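Local coordinates for probable M18 family aminopeptidase 1 (Thermotoga maritima, PDB 2GLF), which probably acts as a metal-dependent aminopeptidase of the M18 family, removing amino-terminal residues from peptides, at residues A[68-82]-A[292-304]. Numbering follows the deposited sequence.
Sequences NRGKAIAAFRVVDDL and FYLKALRQILKMQ
One face of the Phe292 ring lies under Asn68 CB, which sits almost on the ring normal, 3.9 Å from the ring centroid in a CH-pi contact. At the edge of the same ring, near its plane, comes the backbone of Ala74, whose N is 3.9 Å from Phe292 CZ, while Ala74 CB touches the ring's outer end. Phe292 reaches this place because its CG stands anti to the backbone N (chi1 167°), directing the ring from the first turn of helix 292-303 toward the strand. A leucine in its place would probably leave the Asn68 methylene without its aromatic face and open a gap beside Ala74. Farther along, the Phe76 ring offers one face to Ile300 CD1, 4.0 Å from the centroid, and meets Ala296 CB at its edge. Leu297 CD2 approaches Phe76 CE2 obliquely, at 3.7 Å, the two side chains crossing at about a right angle. Ile300 divides its branches: CD1 serves the ring, whereas CG2, anti to the backbone N, packs against Leu82 CD1 and meets Val78 CG2 tip to tip at 3.9 Å. Leu82 CB rests on Leu301 CD2, 3.6 Å away, where the chain turns back under the helix end. There the extended Gln304 side chain passes Val78 in the opposite direction; the Asp81 carboxylate accepts a hydrogen bond from the backbone N of Lys83. Strand 73-77 pairs with strands 64-67 and 270-275, and Leu301 also packs on helix 310-318. The helix axis passes 9.8 Å from the strand at 33°, and every second residue, Ala72, Ala74, Phe76 and Val78, faces it, while Ile73 points away: the layered packing of a helix on the central mixed sheet in the alpha/beta catalytic domain of M18 aminopeptidases.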
ATOM      1  N   ASN A  68       9.276 -51.531  19.141  1.00 46.99           N
ATOM      2  CA  ASN A  68       9.401 -50.514  20.181  1.00 46.88           C
ATOM      3  C   ASN A  68       8.126 -50.435  21.014  1.00 47.42           C
ATOM      4  O   ASN A  68       8.038 -51.061  22.071  1.00 48.97           O
ATOM      5  CB  ASN A  68       9.725 -49.146  19.573  1.00 20.29           C
ATOM      6  CG  ASN A  68      10.029 -48.097  20.631  1.00 18.20           C
ATOM      7  OD1 ASN A  68      10.693 -47.095  20.358  1.00 17.80           O
ATOM      8  ND2 ASN A  68       9.536 -48.317  21.843  1.00 17.80           N
ATOM      9  N   ARG A  69       7.139 -49.670  20.561  1.00 20.00           N
ATOM     10  CA  ARG A  69       5.898 -49.581  21.322  1.00 19.60           C
ATOM     11  C   ARG A  69       4.693 -49.780  20.418  1.00 19.51           C
ATOM     12  O   ARG A  69       3.641 -49.158  20.604  1.00 19.52           O
ATOM     13  CB  ARG A  69       5.800 -48.236  22.045  1.00 20.29           C
ATOM     14  CG  ARG A  69       6.710 -48.110  23.269  1.00 19.49           C
ATOM     15  CD  ARG A  69       6.509 -46.759  23.935  1.00 19.97           C
ATOM     16  NE  ARG A  69       7.263 -46.579  25.178  1.00 18.58           N
ATOM     17  CZ  ARG A  69       8.590 -46.605  25.273  1.00 19.23           C
ATOM     18  NH1 ARG A  69       9.341 -46.812  24.198  1.00 17.32           N
ATOM     19  NH2 ARG A  69       9.169 -46.395  26.445  1.00 19.62           N
ATOM     20  N   GLY A  70       4.854 -50.672  19.444  1.00 22.60           N
ATOM     21  CA  GLY A  70       3.780 -50.945  18.511  1.00 21.01           C
ATOM     22  C   GLY A  70       3.762 -49.867  17.453  1.00 20.97           C
ATOM     23  O   GLY A  70       2.836 -49.792  16.650  1.00 21.85           O
ATOM     24  N   LYS A  71       4.797 -49.033  17.451  1.00 14.68           N
ATOM     25  CA  LYS A  71       4.901 -47.944  16.491  1.00 14.40           C
ATOM     26  C   LYS A  71       6.262 -47.918  15.808  1.00 14.42           C
ATOM     27  O   LYS A  71       6.472 -47.178  14.856  1.00 15.19           O
ATOM     28  CB  LYS A  71       4.653 -46.607  17.190  1.00 16.08           C
ATOM     29  CG  LYS A  71       3.275 -46.475  17.804  1.00 17.09           C
ATOM     30  CD  LYS A  71       3.136 -45.152  18.525  1.00 16.46           C
ATOM     31  CE  LYS A  71       1.754 -45.000  19.118  1.00 17.46           C
ATOM     32  NZ  LYS A  71       1.571 -43.694  19.816  1.00 17.07           N
ATOM     33  N   ALA A  72       7.192 -48.721  16.299  1.00 20.91           N
ATOM     34  CA  ALA A  72       8.518 -48.777  15.707  1.00 19.75           C
ATOM     35  C   ALA A  72       8.990 -50.217  15.758  1.00 20.11           C
ATOM     36  O   ALA A  72       8.577 -50.982  16.627  1.00 21.12           O
ATOM     37  CB  ALA A  72       9.467 -47.881  16.474  1.00  7.55           C
ATOM     38  N   ILE A  73       9.853 -50.604  14.832  1.00 15.42           N
ATOM     39  CA  ILE A  73      10.326 -51.972  14.832  1.00 15.08           C
ATOM     40  C   ILE A  73      11.624 -52.123  14.049  1.00 15.89           C
ATOM     41  O   ILE A  73      11.726 -51.716  12.892  1.00 16.26           O
ATOM     42  CB  ILE A  73       9.240 -52.908  14.260  1.00 21.55           C
ATOM     43  CG1 ILE A  73       9.681 -54.363  14.375  1.00 20.90           C
ATOM     44  CG2 ILE A  73       8.940 -52.534  12.816  1.00 22.15           C
ATOM     45  CD1 ILE A  73       8.639 -55.348  13.888  1.00 20.74           C
ATOM     46  N   ALA A  74      12.623 -52.693  14.707  1.00 12.98           N
ATOM     47  CA  ALA A  74      13.921 -52.914  14.092  1.00 12.98           C
ATOM     48  C   ALA A  74      14.095 -54.414  13.841  1.00 12.98           C
ATOM     49  O   ALA A  74      13.810 -55.236  14.709  1.00 12.98           O
ATOM     50  CB  ALA A  74      15.022 -52.393  15.004  1.00 20.46           C
ATOM     51  N   ALA A  75      14.547 -54.765  12.645  1.00 19.34           N
ATOM     52  CA  ALA A  75      14.749 -56.163  12.302  1.00 20.42           C
ATOM     53  C   ALA A  75      16.183 -56.390  11.863  1.00 21.28           C
ATOM     54  O   ALA A  75      16.682 -55.696  10.982  1.00 22.13           O
ATOM     55  CB  ALA A  75      13.802 -56.572  11.190  1.00  9.79           C
ATOM     56  N   PHE A  76      16.849 -57.357  12.483  1.00 18.35           N
ATOM     57  CA  PHE A  76      18.222 -57.651  12.116  1.00 18.63           C
ATOM     58  C   PHE A  76      18.390 -59.076  11.623  1.00 18.53           C
ATOM     59  O   PHE A  76      17.508 -59.927  11.768  1.00 18.74           O
ATOM     60  CB  PHE A  76      19.174 -57.446  13.298  1.00 16.24           C
ATOM     61  CG  PHE A  76      19.054 -56.106  13.953  1.00 16.73           C
ATOM     62  CD1 PHE A  76      18.291 -55.950  15.111  1.00 16.24           C
ATOM     63  CD2 PHE A  76      19.692 -54.991  13.411  1.00 17.23           C
ATOM     64  CE1 PHE A  76      18.165 -54.705  15.715  1.00 16.24           C
ATOM     65  CE2 PHE A  76      19.570 -53.738  14.010  1.00 16.24           C
ATOM     66  CZ  PHE A  76      18.806 -53.593  15.162  1.00 16.24           C
ATOM     67  N   ARG A  77      19.543 -59.303  11.011  1.00 27.21           N
ATOM     68  CA  ARG A  77      19.952 -60.606  10.520  1.00 26.79           C
ATOM     69  C   ARG A  77      21.432 -60.627  10.869  1.00 27.69           C
ATOM     70  O   ARG A  77      22.293 -60.444  10.007  1.00 27.81           O
ATOM     71  CB  ARG A  77      19.735 -60.737   9.007  1.00 19.44           C
ATOM     72  CG  ARG A  77      18.305 -61.063   8.633  1.00 19.50           C
ATOM     73  CD  ARG A  77      18.157 -61.328   7.150  1.00 19.99           C
ATOM     74  NE  ARG A  77      18.958 -62.470   6.720  1.00 19.18           N
ATOM     75  CZ  ARG A  77      19.092 -62.856   5.452  1.00 18.01           C
ATOM     76  NH1 ARG A  77      18.477 -62.194   4.481  1.00 18.63           N
ATOM     77  NH2 ARG A  77      19.856 -63.900   5.151  1.00 19.24           N
ATOM     78  N   VAL A  78      21.707 -60.789  12.162  1.00 24.39           N
ATOM     79  CA  VAL A  78      23.072 -60.838  12.658  1.00 25.28           C
ATOM     80  C   VAL A  78      23.678 -62.081  12.037  1.00 26.03           C
ATOM     81  O   VAL A  78      23.106 -63.171  12.129  1.00 26.86           O
ATOM     82  CB  VAL A  78      23.105 -60.947  14.186  1.00 16.96           C
ATOM     83  CG1 VAL A  78      24.530 -61.062  14.661  1.00 15.69           C
ATOM     84  CG2 VAL A  78      22.450 -59.725  14.801  1.00 18.17           C
ATOM     85  N   VAL A  79      24.829 -61.910  11.400  1.00 14.92           N
ATOM     86  CA  VAL A  79      25.485 -63.007  10.716  1.00 14.55           C
ATOM     87  C   VAL A  79      26.968 -63.100  11.058  1.00 15.78           C
ATOM     88  O   VAL A  79      27.667 -64.008  10.608  1.00 16.17           O
ATOM     89  CB  VAL A  79      25.279 -62.843   9.190  1.00 11.64           C
ATOM     90  CG1 VAL A  79      26.098 -63.842   8.419  1.00  9.94           C
ATOM     91  CG2 VAL A  79      23.802 -63.028   8.860  1.00  9.61           C
ATOM     92  N   ASP A  80      27.447 -62.163  11.865  1.00 21.93           N
ATOM     93  CA  ASP A  80      28.844 -62.160  12.267  1.00 22.48           C
ATOM     94  C   ASP A  80      28.980 -61.355  13.553  1.00 22.92           C
ATOM     95  O   ASP A  80      27.982 -61.048  14.207  1.00 23.67           O
ATOM     96  CB  ASP A  80      29.713 -61.536  11.177  1.00 32.04           C
ATOM     97  CG  ASP A  80      31.169 -61.969  11.273  1.00 35.75           C
ATOM     98  OD1 ASP A  80      31.694 -62.063  12.404  1.00 38.64           O
ATOM     99  OD2 ASP A  80      31.793 -62.210  10.218  1.00 36.48           O
ATOM    100  N   ASP A  81      30.208 -61.026  13.924  1.00 25.67           N
ATOM    101  CA  ASP A  81      30.455 -60.242  15.119  1.00 25.52           C
ATOM    102  C   ASP A  81      30.000 -58.805  14.807  1.00 25.96           C
ATOM    103  O   ASP A  81      30.448 -58.212  13.823  1.00 26.06           O
ATOM    104  CB  ASP A  81      31.952 -60.290  15.433  1.00 38.16           C
ATOM    105  CG  ASP A  81      32.329 -59.464  16.638  1.00 39.23           C
ATOM    106  OD1 ASP A  81      33.540 -59.379  16.922  1.00 39.63           O
ATOM    107  OD2 ASP A  81      31.430 -58.903  17.302  1.00 42.00           O
ATOM    108  N   LEU A  82      29.107 -58.244  15.621  1.00 21.28           N
ATOM    109  CA  LEU A  82      28.636 -56.880  15.369  1.00 21.52           C
ATOM    110  C   LEU A  82      29.765 -55.880  15.273  1.00 22.00           C
ATOM    111  O   LEU A  82      29.590 -54.800  14.711  1.00 22.70           O
ATOM    112  CB  LEU A  82      27.670 -56.397  16.446  1.00 20.69           C
ATOM    113  CG  LEU A  82      26.201 -56.802  16.354  1.00 22.27           C
ATOM    114  CD1 LEU A  82      25.381 -55.754  17.117  1.00 24.04           C
ATOM    115  CD2 LEU A  82      25.746 -56.880  14.896  1.00 20.97           C
ATOM    116  N   PHE A 292      16.136 -46.288  21.578  1.00 27.74           N
ATOM    117  CA  PHE A 292      15.678 -47.587  21.080  1.00 25.95           C
ATOM    118  C   PHE A 292      16.670 -48.265  20.122  1.00 25.39           C
ATOM    119  O   PHE A 292      16.957 -49.466  20.231  1.00 24.92           O
ATOM    120  CB  PHE A 292      14.338 -47.397  20.372  1.00 25.10           C
ATOM    121  CG  PHE A 292      13.906 -48.578  19.559  1.00 22.54           C
ATOM    122  CD1 PHE A 292      13.705 -49.817  20.160  1.00 20.72           C
ATOM    123  CD2 PHE A 292      13.678 -48.446  18.192  1.00 20.91           C
ATOM    124  CE1 PHE A 292      13.280 -50.912  19.407  1.00 22.36           C
ATOM    125  CE2 PHE A 292      13.253 -49.530  17.432  1.00 21.02           C
ATOM    126  CZ  PHE A 292      13.053 -50.768  18.038  1.00 23.22           C
ATOM    127  N   TYR A 293      17.177 -47.479  19.180  1.00 24.77           N
ATOM    128  CA  TYR A 293      18.127 -47.947  18.182  1.00 24.36           C
ATOM    129  C   TYR A 293      19.410 -48.507  18.790  1.00 24.62           C
ATOM    130  O   TYR A 293      19.864 -49.583  18.412  1.00 24.98           O
ATOM    131  CB  TYR A 293      18.442 -46.793  17.234  1.00 23.61           C
ATOM    132  CG  TYR A 293      19.638 -46.990  16.345  1.00 23.40           C
ATOM    133  CD1 TYR A 293      19.790 -48.146  15.583  1.00 22.69           C
ATOM    134  CD2 TYR A 293      20.593 -45.985  16.215  1.00 22.32           C
ATOM    135  CE1 TYR A 293      20.867 -48.294  14.705  1.00 21.46           C
ATOM    136  CE2 TYR A 293      21.666 -46.118  15.345  1.00 22.41           C
ATOM    137  CZ  TYR A 293      21.798 -47.273  14.588  1.00 23.21           C
ATOM    138  OH  TYR A 293      22.842 -47.383  13.698  1.00 23.87           O
ATOM    139  N   LEU A 294      20.005 -47.776  19.724  1.00 28.47           N
ATOM    140  CA  LEU A 294      21.227 -48.252  20.350  1.00 28.31           C
ATOM    141  C   LEU A 294      20.918 -49.309  21.401  1.00 28.81           C
ATOM    142  O   LEU A 294      21.729 -50.196  21.661  1.00 30.04           O
ATOM    143  CB  LEU A 294      21.983 -47.086  20.972  1.00 18.64           C
ATOM    144  CG  LEU A 294      22.473 -46.083  19.929  1.00 18.74           C
ATOM    145  CD1 LEU A 294      23.458 -45.132  20.589  1.00 18.40           C
ATOM    146  CD2 LEU A 294      23.149 -46.814  18.756  1.00 16.69           C
ATOM    147  N   LYS A 295      19.738 -49.214  22.001  1.00 25.93           N
ATOM    148  CA  LYS A 295      19.322 -50.182  23.000  1.00 25.11           C
ATOM    149  C   LYS A 295      19.166 -51.523  22.303  1.00 25.56           C
ATOM    150  O   LYS A 295      19.370 -52.575  22.908  1.00 26.28           O
ATOM    151  CB  LYS A 295      17.995 -49.764  23.632  1.00 17.00           C
ATOM    152  CG  LYS A 295      17.360 -50.835  24.492  1.00 15.86           C
ATOM    153  CD  LYS A 295      16.180 -50.291  25.256  1.00 16.11           C
ATOM    154  CE  LYS A 295      15.270 -51.408  25.709  1.00 18.31           C
ATOM    155  NZ  LYS A 295      14.636 -52.098  24.549  1.00 20.28           N
ATOM    156  N   ALA A 296      18.807 -51.474  21.023  1.00 22.83           N
ATOM    157  CA  ALA A 296      18.634 -52.681  20.219  1.00 22.51           C
ATOM    158  C   ALA A 296      19.984 -53.292  19.890  1.00 22.54           C
ATOM    159  O   ALA A 296      20.134 -54.510  19.878  1.00 22.21           O
ATOM    160  CB  ALA A 296      17.892 -52.354  18.927  1.00 25.63           C
ATOM    161  N   LEU A 297      20.965 -52.438  19.620  1.00 26.60           N
ATOM    162  CA  LEU A 297      22.298 -52.912  19.286  1.00 26.89           C
ATOM    163  C   LEU A 297      23.058 -53.403  20.519  1.00 27.92           C
ATOM    164  O   LEU A 297      23.779 -54.398  20.456  1.00 27.94           O
ATOM    165  CB  LEU A 297      23.084 -51.809  18.562  1.00 12.56           C
ATOM    166  CG  LEU A 297      22.514 -51.397  17.196  1.00 11.33           C
ATOM    167  CD1 LEU A 297      23.550 -50.584  16.446  1.00  7.28           C
ATOM    168  CD2 LEU A 297      22.142 -52.622  16.374  1.00  9.62           C
ATOM    169  N   ARG A 298      22.888 -52.713  21.642  1.00 42.10           N
ATOM    170  CA  ARG A 298      23.555 -53.118  22.873  1.00 43.06           C
ATOM    171  C   ARG A 298      23.071 -54.501  23.310  1.00 43.60           C
ATOM    172  O   ARG A 298      23.864 -55.336  23.749  1.00 43.55           O
ATOM    173  CB  ARG A 298      23.298 -52.098  23.990  1.00 29.54           C
ATOM    174  CG  ARG A 298      24.253 -50.918  23.986  1.00 30.63           C
ATOM    175  CD  ARG A 298      24.144 -50.133  25.286  1.00 34.30           C
ATOM    176  NE  ARG A 298      22.894 -49.385  25.378  1.00 36.81           N
ATOM    177  CZ  ARG A 298      22.692 -48.191  24.824  1.00 37.22           C
ATOM    178  NH1 ARG A 298      23.662 -47.600  24.142  1.00 38.71           N
ATOM    179  NH2 ARG A 298      21.516 -47.593  24.941  1.00 36.47           N
ATOM    180  N   GLN A 299      21.770 -54.747  23.186  1.00 30.23           N
ATOM    181  CA  GLN A 299      21.215 -56.037  23.569  1.00 30.48           C
ATOM    182  C   GLN A 299      21.924 -57.133  22.785  1.00 30.43           C
ATOM    183  O   GLN A 299      22.325 -58.153  23.344  1.00 30.95           O
ATOM    184  CB  GLN A 299      19.717 -56.081  23.278  1.00 35.81           C
ATOM    185  CG  GLN A 299      19.040 -57.357  23.738  1.00 37.56           C
ATOM    186  CD  GLN A 299      19.216 -57.610  25.226  1.00 41.57           C
ATOM    187  OE1 GLN A 299      18.872 -56.768  26.058  1.00 41.15           O
ATOM    188  NE2 GLN A 299      19.756 -58.777  25.567  1.00 45.46           N
ATOM    189  N   ILE A 300      22.081 -56.906  21.488  1.00 26.24           N
ATOM    190  CA  ILE A 300      22.739 -57.865  20.616  1.00 25.29           C
ATOM    191  C   ILE A 300      24.215 -58.006  20.988  1.00 26.43           C
ATOM    192  O   ILE A 300      24.771 -59.106  20.941  1.00 26.80           O
ATOM    193  CB  ILE A 300      22.603 -57.434  19.129  1.00 19.88           C
ATOM    194  CG1 ILE A 300      21.135 -57.549  18.700  1.00 18.22           C
ATOM    195  CG2 ILE A 300      23.517 -58.289  18.230  1.00 17.95           C
ATOM    196  CD1 ILE A 300      20.867 -57.066  17.295  1.00 14.97           C
ATOM    197  N   LEU A 301      24.842 -56.894  21.364  1.00 38.25           N
ATOM    198  CA  LEU A 301      26.249 -56.915  21.748  1.00 38.20           C
ATOM    199  C   LEU A 301      26.488 -57.734  23.017  1.00 38.25           C
ATOM    200  O   LEU A 301      27.431 -58.532  23.079  1.00 37.51           O
ATOM    201  CB  LEU A 301      26.772 -55.488  21.942  1.00 14.74           C
ATOM    202  CG  LEU A 301      27.076 -54.719  20.653  1.00 15.39           C
ATOM    203  CD1 LEU A 301      27.533 -53.307  20.992  1.00 14.91           C
ATOM    204  CD2 LEU A 301      28.154 -55.451  19.863  1.00 13.64           C
ATOM    205  N   LYS A 302      25.639 -57.536  24.026  1.00 33.93           N
ATOM    206  CA  LYS A 302      25.769 -58.271  25.282  1.00 33.66           C
ATOM    207  C   LYS A 302      25.628 -59.749  24.987  1.00 33.46           C
ATOM    208  O   LYS A 302      26.361 -60.573  25.535  1.00 32.33           O
ATOM    209  CB  LYS A 302      24.688 -57.849  26.273  1.00 18.97           C
ATOM    210  CG  LYS A 302      24.778 -56.398  26.677  1.00 19.73           C
ATOM    211  CD  LYS A 302      26.112 -56.079  27.335  1.00 19.73           C
ATOM    212  CE  LYS A 302      26.249 -56.776  28.676  1.00 20.09           C
ATOM    213  NZ  LYS A 302      27.517 -56.398  29.353  1.00 22.43           N
HETATM  214  N   MSE A 303      24.683 -60.072  24.110  1.00 18.78           N
HETATM  215  CA  MSE A 303      24.441 -61.453  23.727  1.00 19.86           C
HETATM  216  C   MSE A 303      25.667 -62.072  23.063  1.00 19.38           C
HETATM  217  O   MSE A 303      25.841 -63.285  23.079  1.00 19.30           O
HETATM  218  CB  MSE A 303      23.237 -61.534  22.797  1.00 53.20           C
HETATM  219  CG  MSE A 303      21.956 -61.064  23.452  1.00 54.41           C
HETATM  220 SE   MSE A 303      20.418 -61.298  22.316  1.00 58.31          SE
HETATM  221  CE  MSE A 303      19.646 -62.891  23.120  1.00 56.35           C
ATOM    222  N   GLN A 304      26.515 -61.232  22.479  1.00 21.22           N
ATOM    223  CA  GLN A 304      27.730 -61.710  21.841  1.00 21.31           C
ATOM    224  C   GLN A 304      28.888 -61.594  22.824  1.00 22.13           C
ATOM    225  O   GLN A 304      30.055 -61.701  22.447  1.00 22.07           O
ATOM    226  CB  GLN A 304      28.021 -60.905  20.581  1.00 11.86           C
ATOM    227  CG  GLN A 304      27.047 -61.192  19.461  1.00 11.70           C
ATOM    228  CD  GLN A 304      27.435 -60.533  18.150  1.00 11.97           C
ATOM    229  OE1 GLN A 304      26.772 -60.729  17.128  1.00 11.70           O
ATOM    230  NE2 GLN A 304      28.509 -59.748  18.171  1.00 13.09           N
TER